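Local coordinates for hypothetical protein Atu1540 (Agrobacterium tumefaciens str. C58, PDB 2HWJ) that is of unknown function but may be a ParB-like nuclease, at residues 108-113 with 157-162; 138-143 with 147-152; 162-167 with 191-196. All blocks are in the same frame, centred on the assembly; numbering follows the deposited sequence.

Interaction 1 of 3, residues 108-113 with 157-162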
loop_
_atom_site.group_PDB
_atom_site.type_symbol
_atom_site.label_atom_id
_atom_site.label_comp_id
_atom_site.label_asym_id
_atom_site.label_seq_id
_atom_site.Cartn_x
_atom_site.Cartn_y
_atom_site.Cartn_z
ATOM N N LEU A 108 -4.264 -12.523 -5.082
ATOM C CA LEU A 108 -5.587 -12.442 -5.621
ATOM C C LEU A 108 -6.270 -13.758 -5.417
ATOM O O LEU A 108 -7.463 -13.938 -5.821
ATOM C CB LEU A 108 -5.551 -12.025 -7.096
ATOM C CG LEU A 108 -4.987 -10.552 -7.267
ATOM C CD1 LEU A 108 -4.676 -10.099 -8.681
ATOM C CD2 LEU A 108 -5.819 -9.503 -6.576
ATOM N N ILE A 109 -5.591 -14.718 -4.764
ATOM C CA ILE A 109 -6.325 -15.967 -4.466
ATOM C C ILE A 109 -6.238 -16.306 -3.035
ATOM O O ILE A 109 -5.486 -15.732 -2.371
ATOM C CB ILE A 109 -5.865 -17.115 -5.279
ATOM C CG1 ILE A 109 -4.398 -17.398 -4.981
ATOM C CG2 ILE A 109 -6.190 -16.826 -6.757
ATOM C CD1 ILE A 109 -3.907 -18.689 -5.483
ATOM N N TYR A 110 -7.064 -17.199 -2.534
ATOM C CA TYR A 110 -7.030 -17.484 -1.130
ATOM C C TYR A 110 -7.382 -18.929 -0.991
ATOM O O TYR A 110 -8.500 -19.264 -0.666
ATOM C CB TYR A 110 -8.002 -16.598 -0.354
ATOM C CG TYR A 110 -7.832 -16.727 1.127
ATOM C CD1 TYR A 110 -8.818 -17.357 1.932
ATOM C CD2 TYR A 110 -6.628 -16.311 1.748
ATOM C CE1 TYR A 110 -8.666 -17.527 3.327
ATOM C CE2 TYR A 110 -6.443 -16.411 3.159
ATOM C CZ TYR A 110 -7.474 -17.048 3.939
ATOM O OH TYR A 110 -7.290 -17.158 5.324
ATOM N N PRO A 111 -6.433 -19.803 -1.290
ATOM C CA PRO A 111 -6.722 -21.241 -1.352
ATOM C C PRO A 111 -6.767 -21.848 0.028
ATOM O O PRO A 111 -5.886 -22.622 0.346
ATOM C CB PRO A 111 -5.518 -21.815 -2.064
ATOM C CG PRO A 111 -4.415 -20.862 -1.753
ATOM C CD PRO A 111 -5.031 -19.487 -1.595
ATOM N N PHE A 112 -7.738 -21.453 0.857
ATOM C CA PHE A 112 -7.877 -22.044 2.178
ATOM C C PHE A 112 -9.265 -22.597 2.384
ATOM O O PHE A 112 -10.244 -21.940 2.073
ATOM C CB PHE A 112 -7.551 -21.057 3.277
ATOM C CG PHE A 112 -6.112 -20.658 3.339
ATOM C CD1 PHE A 112 -5.625 -19.652 2.545
ATOM C CD2 PHE A 112 -5.254 -21.265 4.221
ATOM C CE1 PHE A 112 -4.272 -19.284 2.624
ATOM C CE2 PHE A 112 -3.924 -20.904 4.312
ATOM C CZ PHE A 112 -3.445 -19.911 3.549
ATOM N N ASP A 113 -9.355 -23.822 2.897
ATOM C CA ASP A 113 -10.654 -24.485 3.026
ATOM C C ASP A 113 -11.388 -24.035 4.278
ATOM O O ASP A 113 -10.826 -23.375 5.113
ATOM C CB ASP A 113 -10.482 -25.998 3.105
ATOM C CG ASP A 113 -9.822 -26.396 4.356
ATOM O OD1 ASP A 113 -10.143 -25.808 5.414
ATOM O OD2 ASP A 113 -8.975 -27.310 4.299
ATOM N N SER A 157 -8.306 -9.504 5.433
ATOM C CA SER A 157 -8.313 -9.082 6.853
ATOM C C SER A 157 -9.122 -10.038 7.662
ATOM O O SER A 157 -8.677 -10.535 8.674
ATOM C CB SER A 157 -9.021 -7.751 6.984
ATOM O OG SER A 157 -8.810 -7.116 8.264
ATOM N N GLU A 158 -10.348 -10.265 7.218
ATOM C CA GLU A 158 -11.293 -11.118 7.891
ATOM C C GLU A 158 -10.803 -12.528 8.069
ATOM O O GLU A 158 -10.962 -13.116 9.123
ATOM C CB GLU A 158 -12.628 -11.137 7.135
ATOM C CG GLU A 158 -13.466 -9.902 7.329
ATOM C CD GLU A 158 -13.170 -8.804 6.338
ATOM O OE1 GLU A 158 -12.291 -8.970 5.411
ATOM O OE2 GLU A 158 -13.840 -7.750 6.510
ATOM N N PHE A 159 -10.197 -13.071 7.056
ATOM C CA PHE A 159 -9.731 -14.398 7.192
ATOM C C PHE A 159 -8.644 -14.547 8.273
ATOM O O PHE A 159 -8.524 -15.614 8.896
ATOM C CB PHE A 159 -9.350 -14.970 5.833
ATOM C CG PHE A 159 -10.523 -15.620 5.117
ATOM C CD1 PHE A 159 -11.039 -15.080 3.937
ATOM C CD2 PHE A 159 -11.160 -16.753 5.668
ATOM C CE1 PHE A 159 -12.141 -15.694 3.294
ATOM C CE2 PHE A 159 -12.261 -17.375 5.038
ATOM C CZ PHE A 159 -12.734 -16.850 3.842
ATOM N N GLY A 160 -7.915 -13.457 8.540
ATOM C CA GLY A 160 -6.953 -13.385 9.650
ATOM C C GLY A 160 -7.609 -13.457 11.003
ATOM O O GLY A 160 -7.190 -14.207 11.887
ATOM N N TRP A 161 -8.694 -12.718 11.139
ATOM C CA TRP A 161 -9.524 -12.770 12.341
ATOM C C TRP A 161 -10.207 -14.128 12.498
ATOM O O TRP A 161 -10.251 -14.683 13.617
ATOM C CB TRP A 161 -10.533 -11.624 12.344
ATOM C CG TRP A 161 -9.843 -10.341 12.744
ATOM C CD1 TRP A 161 -9.217 -9.444 11.920
ATOM C CD2 TRP A 161 -9.609 -9.888 14.071
ATOM N NE1 TRP A 161 -8.656 -8.461 12.648
ATOM C CE2 TRP A 161 -8.870 -8.700 13.974
ATOM C CE3 TRP A 161 -9.988 -10.361 15.348
ATOM C CZ2 TRP A 161 -8.510 -7.954 15.082
ATOM C CZ3 TRP A 161 -9.618 -9.628 16.466
ATOM C CH2 TRP A 161 -8.887 -8.420 16.319
ATOM N N ALA A 162 -10.707 -14.677 11.392
ATOM C CA ALA A 162 -11.305 -15.989 11.465
ATOM C C ALA A 162 -10.285 -17.052 11.908
ATOM O O ALA A 162 -10.591 -17.894 12.708
ATOM C CB ALA A 162 -11.954 -16.364 10.143
#

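Interaction 2 of 3, residues 138-143 with 147-152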
loop_
_atom_site.group_PDB
_atom_site.type_symbol
_atom_site.label_atom_id
_atom_site.label_comp_id
_atom_site.label_asym_id
_atom_site.label_seq_id
_atom_site.Cartn_x
_atom_site.Cartn_y
_atom_site.Cartn_z
ATOM N N SER A 138 -17.841 -16.248 9.113
ATOM C CA SER A 138 -19.059 -15.471 9.414
ATOM C C SER A 138 -18.913 -14.779 10.726
ATOM O O SER A 138 -19.357 -13.637 10.922
ATOM C CB SER A 138 -20.251 -16.347 9.553
ATOM O OG SER A 138 -20.577 -16.950 8.346
ATOM N N LEU A 139 -18.325 -15.505 11.661
ATOM C CA LEU A 139 -18.082 -14.936 12.966
ATOM C C LEU A 139 -17.174 -13.709 12.836
ATOM O O LEU A 139 -17.541 -12.660 13.333
ATOM C CB LEU A 139 -17.452 -15.960 13.905
ATOM C CG LEU A 139 -17.382 -15.444 15.347
ATOM C CD1 LEU A 139 -18.770 -15.229 15.979
ATOM C CD2 LEU A 139 -16.534 -16.301 16.213
ATOM N N ALA A 140 -16.025 -13.849 12.145
ATOM C CA ALA A 140 -15.140 -12.749 11.920
ATOM C C ALA A 140 -15.881 -11.573 11.213
ATOM O O ALA A 140 -15.695 -10.418 11.564
ATOM C CB ALA A 140 -13.929 -13.193 11.175
ATOM N N GLY A 141 -16.768 -11.847 10.272
ATOM C CA GLY A 141 -17.549 -10.733 9.627
ATOM C C GLY A 141 -18.365 -10.016 10.684
ATOM O O GLY A 141 -18.342 -8.773 10.782
ATOM N N ALA A 142 -19.035 -10.786 11.538
ATOM C CA ALA A 142 -20.072 -10.228 12.371
ATOM C C ALA A 142 -19.357 -9.422 13.396
ATOM O O ALA A 142 -19.852 -8.352 13.783
ATOM C CB ALA A 142 -20.833 -11.288 13.012
ATOM N N LEU A 143 -18.167 -9.898 13.777
ATOM C CA LEU A 143 -17.307 -9.256 14.760
ATOM C C LEU A 143 -16.994 -7.873 14.315
ATOM O O LEU A 143 -17.030 -6.928 15.109
ATOM C CB LEU A 143 -15.969 -9.945 14.814
ATOM C CG LEU A 143 -15.085 -10.117 16.040
ATOM C CD1 LEU A 143 -13.630 -10.237 15.596
ATOM C CD2 LEU A 143 -15.220 -9.035 17.007
ATOM N N GLY A 147 -17.956 -3.966 15.734
ATOM C CA GLY A 147 -17.103 -2.884 16.143
ATOM C C GLY A 147 -15.909 -3.500 16.801
ATOM O O GLY A 147 -15.198 -2.842 17.472
ATOM N N GLY A 148 -15.676 -4.774 16.606
ATOM C CA GLY A 148 -14.512 -5.376 17.156
ATOM C C GLY A 148 -13.179 -5.066 16.499
ATOM O O GLY A 148 -12.168 -5.166 17.197
ATOM N N TYR A 149 -13.121 -4.743 15.198
ATOM C CA TYR A 149 -11.859 -4.262 14.581
ATOM C C TYR A 149 -12.197 -3.356 13.424
ATOM O O TYR A 149 -13.378 -3.216 13.097
ATOM C CB TYR A 149 -10.881 -5.371 14.146
ATOM C CG TYR A 149 -11.478 -6.404 13.204
ATOM C CD1 TYR A 149 -11.342 -6.308 11.829
ATOM C CD2 TYR A 149 -12.226 -7.487 13.716
ATOM C CE1 TYR A 149 -11.944 -7.282 10.989
ATOM C CE2 TYR A 149 -12.822 -8.400 12.897
ATOM C CZ TYR A 149 -12.679 -8.318 11.559
ATOM O OH TYR A 149 -13.306 -9.302 10.793
ATOM N N ALA A 150 -11.204 -2.718 12.819
ATOM C CA ALA A 150 -11.481 -1.832 11.710
ATOM C C ALA A 150 -11.178 -2.466 10.374
ATOM O O ALA A 150 -10.219 -3.234 10.287
ATOM C CB ALA A 150 -10.654 -0.570 11.841
ATOM N N LYS A 151 -11.946 -2.093 9.336
ATOM C CA LYS A 151 -11.547 -2.356 7.940
ATOM C C LYS A 151 -10.149 -1.781 7.734
ATOM O O LYS A 151 -9.802 -0.773 8.293
ATOM C CB LYS A 151 -12.510 -1.746 6.912
ATOM C CG LYS A 151 -13.951 -2.227 7.029
ATOM C CD LYS A 151 -14.734 -2.236 5.682
ATOM C CE LYS A 151 -16.242 -1.815 5.867
ATOM N NZ LYS A 151 -16.866 -0.982 4.730
ATOM N N VAL A 152 -9.338 -2.431 6.942
ATOM C CA VAL A 152 -7.990 -2.045 6.742
ATOM C C VAL A 152 -7.776 -2.438 5.272
ATOM O O VAL A 152 -8.590 -3.214 4.705
ATOM C CB VAL A 152 -7.136 -2.830 7.789
ATOM C CG1 VAL A 152 -5.779 -3.240 7.273
ATOM C CG2 VAL A 152 -6.942 -2.011 9.042
#

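Interaction 3 of 3, residues 162-167 with 191-196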
loop_
_atom_site.group_PDB
_atom_site.type_symbol
_atom_site.label_atom_id
_atom_site.label_comp_id
_atom_site.label_asym_id
_atom_site.label_seq_id
_atom_site.Cartn_x
_atom_site.Cartn_y
_atom_site.Cartn_z
ATOM N N ALA A 162 -10.707 -14.677 11.392
ATOM C CA ALA A 162 -11.305 -15.989 11.465
ATOM C C ALA A 162 -10.285 -17.052 11.908
ATOM O O ALA A 162 -10.591 -17.894 12.708
ATOM C CB ALA A 162 -11.954 -16.364 10.143
ATOM N N ASP A 163 -9.060 -17.002 11.411
ATOM C CA ASP A 163 -8.116 -17.959 11.883
ATOM C C ASP A 163 -7.818 -17.761 13.414
ATOM O O ASP A 163 -7.781 -18.704 14.193
ATOM C CB ASP A 163 -6.884 -17.974 10.975
ATOM C CG ASP A 163 -5.652 -18.601 11.676
ATOM O OD1 ASP A 163 -5.778 -19.763 12.194
ATOM O OD2 ASP A 163 -4.556 -17.962 11.750
ATOM N N PHE A 164 -7.670 -16.530 13.868
ATOM C CA PHE A 164 -7.479 -16.272 15.289
ATOM C C PHE A 164 -8.634 -16.915 16.088
ATOM O O PHE A 164 -8.398 -17.720 16.972
ATOM C CB PHE A 164 -7.405 -14.760 15.462
ATOM C CG PHE A 164 -7.354 -14.275 16.894
ATOM C CD1 PHE A 164 -6.189 -14.332 17.620
ATOM C CD2 PHE A 164 -8.458 -13.666 17.479
ATOM C CE1 PHE A 164 -6.131 -13.844 18.898
ATOM C CE2 PHE A 164 -8.385 -13.183 18.782
ATOM C CZ PHE A 164 -7.230 -13.285 19.469
ATOM N N LEU A 165 -9.886 -16.627 15.726
ATOM C CA LEU A 165 -10.970 -17.097 16.509
ATOM C C LEU A 165 -11.005 -18.617 16.437
ATOM O O LEU A 165 -11.496 -19.275 17.415
ATOM C CB LEU A 165 -12.286 -16.506 16.079
ATOM C CG LEU A 165 -12.323 -14.975 16.038
ATOM C CD1 LEU A 165 -13.327 -14.520 15.039
ATOM C CD2 LEU A 165 -12.535 -14.299 17.421
ATOM N N ARG A 166 -10.483 -19.222 15.356
ATOM C CA ARG A 166 -10.910 -20.597 15.164
ATOM C C ARG A 166 -10.080 -21.403 16.032
ATOM O O ARG A 166 -10.482 -22.543 16.368
ATOM C CB ARG A 166 -10.888 -21.115 13.744
ATOM C CG ARG A 166 -9.907 -22.215 13.405
ATOM C CD ARG A 166 -9.468 -22.042 11.893
ATOM N NE ARG A 166 -10.658 -22.253 11.064
ATOM C CZ ARG A 166 -11.173 -21.396 10.203
ATOM N NH1 ARG A 166 -10.591 -20.271 9.941
ATOM N NH2 ARG A 166 -12.281 -21.721 9.578
ATOM N N ARG A 167 -8.961 -20.810 16.462
ATOM C CA ARG A 167 -8.063 -21.549 17.355
ATOM C C ARG A 167 -8.430 -21.368 18.830
ATOM O O ARG A 167 -7.797 -21.899 19.685
ATOM C CB ARG A 167 -6.622 -21.152 17.094
ATOM C CG ARG A 167 -6.341 -20.859 15.650
ATOM C CD ARG A 167 -4.942 -20.325 15.426
ATOM N NE ARG A 167 -4.069 -21.445 15.193
ATOM C CZ ARG A 167 -3.390 -21.678 14.074
ATOM N NH1 ARG A 167 -3.468 -20.855 13.046
ATOM N NH2 ARG A 167 -2.619 -22.762 13.997
ATOM N N SER A 191 -8.647 -8.005 23.611
ATOM C CA SER A 191 -7.604 -8.387 24.541
ATOM C C SER A 191 -6.303 -8.091 23.854
ATOM O O SER A 191 -6.229 -7.976 22.632
ATOM C CB SER A 191 -7.686 -9.858 24.982
ATOM O OG SER A 191 -7.286 -10.712 23.903
ATOM N N ARG A 192 -5.275 -7.939 24.678
ATOM C CA ARG A 192 -3.940 -7.802 24.195
ATOM C C ARG A 192 -3.532 -8.972 23.290
ATOM O O ARG A 192 -2.700 -8.767 22.415
ATOM C CB ARG A 192 -2.975 -7.509 25.340
ATOM C CG ARG A 192 -2.562 -5.963 25.352
ATOM C CD ARG A 192 -1.497 -5.646 26.399
ATOM N NE ARG A 192 -1.868 -6.276 27.669
ATOM C CZ ARG A 192 -1.199 -6.126 28.822
ATOM N NH1 ARG A 192 -0.105 -5.361 28.866
ATOM N NH2 ARG A 192 -1.627 -6.722 29.945
ATOM N N GLU A 193 -4.155 -10.148 23.427
ATOM C CA GLU A 193 -3.818 -11.292 22.598
ATOM C C GLU A 193 -4.038 -11.114 21.063
ATOM O O GLU A 193 -3.303 -11.692 20.226
ATOM C CB GLU A 193 -4.589 -12.500 23.079
ATOM C CG GLU A 193 -3.926 -13.842 22.618
ATOM C CD GLU A 193 -4.166 -15.039 23.577
ATOM O OE1 GLU A 193 -5.061 -15.921 23.306
ATOM O OE2 GLU A 193 -3.447 -15.078 24.613
ATOM N N ALA A 194 -5.041 -10.318 20.702
ATOM C CA ALA A 194 -5.330 -10.028 19.337
ATOM C C ALA A 194 -4.520 -8.838 18.846
ATOM O O ALA A 194 -4.770 -8.355 17.730
ATOM C CB ALA A 194 -6.800 -9.746 19.191
ATOM N N ARG A 195 -3.556 -8.342 19.630
ATOM C CA ARG A 195 -2.857 -7.109 19.216
ATOM C C ARG A 195 -2.151 -7.139 17.866
ATOM O O ARG A 195 -1.967 -6.116 17.272
ATOM C CB ARG A 195 -1.914 -6.570 20.299
ATOM C CG ARG A 195 -0.581 -7.344 20.437
ATOM C CD ARG A 195 0.191 -7.051 21.763
ATOM N NE ARG A 195 0.915 -8.263 22.202
ATOM C CZ ARG A 195 0.649 -8.997 23.296
ATOM N NH1 ARG A 195 -0.307 -8.667 24.151
ATOM N NH2 ARG A 195 1.369 -10.071 23.564
ATOM N N HIS A 196 -1.785 -8.313 17.392
ATOM C CA HIS A 196 -0.965 -8.520 16.195
ATOM C C HIS A 196 -1.817 -8.579 14.969
ATOM O O HIS A 196 -1.284 -8.744 13.899
ATOM C CB HIS A 196 -0.306 -9.870 16.262
ATOM C CG HIS A 196 -1.295 -10.948 16.514
ATOM N ND1 HIS A 196 -1.699 -11.830 15.535
ATOM C CD2 HIS A 196 -2.089 -11.190 17.588
ATOM C CE1 HIS A 196 -2.645 -12.619 16.019
ATOM N NE2 HIS A 196 -2.911 -12.241 17.255
#

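Interaction 1 of 3, residues 108-113 with 157-162
Tyr110 lays its ring against that of Phe159 in an offset stack, the one place where the loop 108-113 and the first turns of helix 157-166 meet. The ring centroids are 4.5 Å apart and the planes are tilted by 30°, so one side of the tyrosine comes closer than the rest. That side is led by CE1, which sits over one face of the phenylalanine, toward its rim, with Tyr110 CE1 3.2 Å from Phe159 CG. The hydroxyl runs past the ring to the root of the phenylalanine, ending near its CB. With CG anti to the backbone N (chi1 -171°), the tyrosine ring points from the loop to Phe159. One face of the tyrosine is taken by Phe112, whose CD1 lies 3.3 Å above the ring plane and over its centre; Pro111 between them is the centre of an inverse gamma turn, closed by Phe112 N to Tyr110 O at 2.8 Å. Phe156 also stacks on Tyr110, while Arg137 makes a cation-pi contact with Phe159. No hydrogen bond joins the two segments, so the loop is held to the helix here by aromatic and apolar contact, with both touching residues buried.

Interaction 2 of 3, residues 138-143 with 147-152
Tyr149, just beyond the end of helix 135-146, packs back on Leu143 in the last turns of that helix. The backbone of 147-152 leads off across the helix, and it is the tyrosine side chain that reaches back. The tight part is built on two carbonyls. Leu143 O takes Gly148 N at 3.0 Å with an N-H...O angle of 158°; this bond and the positive phi of Gly147 mark the Schellman motif that closes the helix. The same oxygen also takes a weak bond from Gly147 N. Beside the turn, Leu143 CD2 packs 3.7 Å from Gly148 CA. Tyr149 then reaches one turn further: its OH donates to Ala140 O at 2.7 Å, arriving from above the carbonyl plane, 60° out of it. CG of this tyrosine sits between the backbone N and the carbonyl carbon (chi1 55°), which brings the ring alongside the last turns of the helix. Leu143 crosses it at about a right angle and meets the ring edge in plane, with Leu143 CD1 3.4 Å from Tyr149 CE2. Ala140 CB lies 4.0 Å from Tyr149 OH.

Past the tyrosine the contact opens up. Ala150, Lys151 and Val152 lead away from 138-143, and Lys151 is exposed; Ala150 and Lys151 instead pack on Trp200 and Glu204 of the third subunit. Within the chain, Trp161 of helix 157-166 stacks on Tyr149 and also touches Ala140 and Leu143, so that helix packs on both the tyrosine and helix 135-146. Helix 178-189 packs on helix 135-146 itself, meeting Leu143 through Ala185.

Interaction 3 of 3, residues 162-167 with 191-196
Phe164 reaches from helix 157-166 to the segment 191-196, which holds a 3-10 turn around Glu193, and it makes the whole contact from the helix side. Its CB points toward that segment, and a chi1 of 174° swings CG to the far side of CB from the backbone N, carrying the ring outward from the helix. The first ring atom to meet a partner is CD1, 3.9 Å from NE2 of His196. Next along the same side, Phe164 CE1 comes 3.8 Å from the carbonyl O of Glu193 and nearly as close to the CA of Ala194. At the tip, Phe164 CZ rests 3.6 Å from the CB of Ala194, and CE2, on the other side of the ring, touches the same methyl. Phe164 CD1 lies near the plane of the imidazole, at its rim, while the rings themselves are oblique, with planes at 60° and centroids 5.8 Å apart. The carboxylate of Glu193 is engaged by Arg168 in a salt bridge. The Phe164 ring thus lies among Leu188 of helix 178-189, Leu197 and residues 193-196, while the second subunit borders the site through its His93, which meets the ring of His196 and hydrogen-bonds Glu193 O.

Helix 157-166 ties the three contacts together. Interactions 1 and 3 share Ala162 and lie about 14 Å apart between centres, while interaction 2 is about 13 Å from interaction 1 and 12 Å from interaction 3. Trp161 bridges them: its NE1 is 3.5 Å from Tyr149 CG and its CH2 is 3.8 Å from Ala194 CB. Helix 135-146 packs directly on this helix, with Ala140 CB 3.6 Å from Ala162 N and Leu139 CD2 3.9 Å from Leu165 CD1. Along the chain, interaction 2 is nested within the loop closed by interaction 1, and interaction 3 follows. Interactions 1 and 3 both border the second subunit.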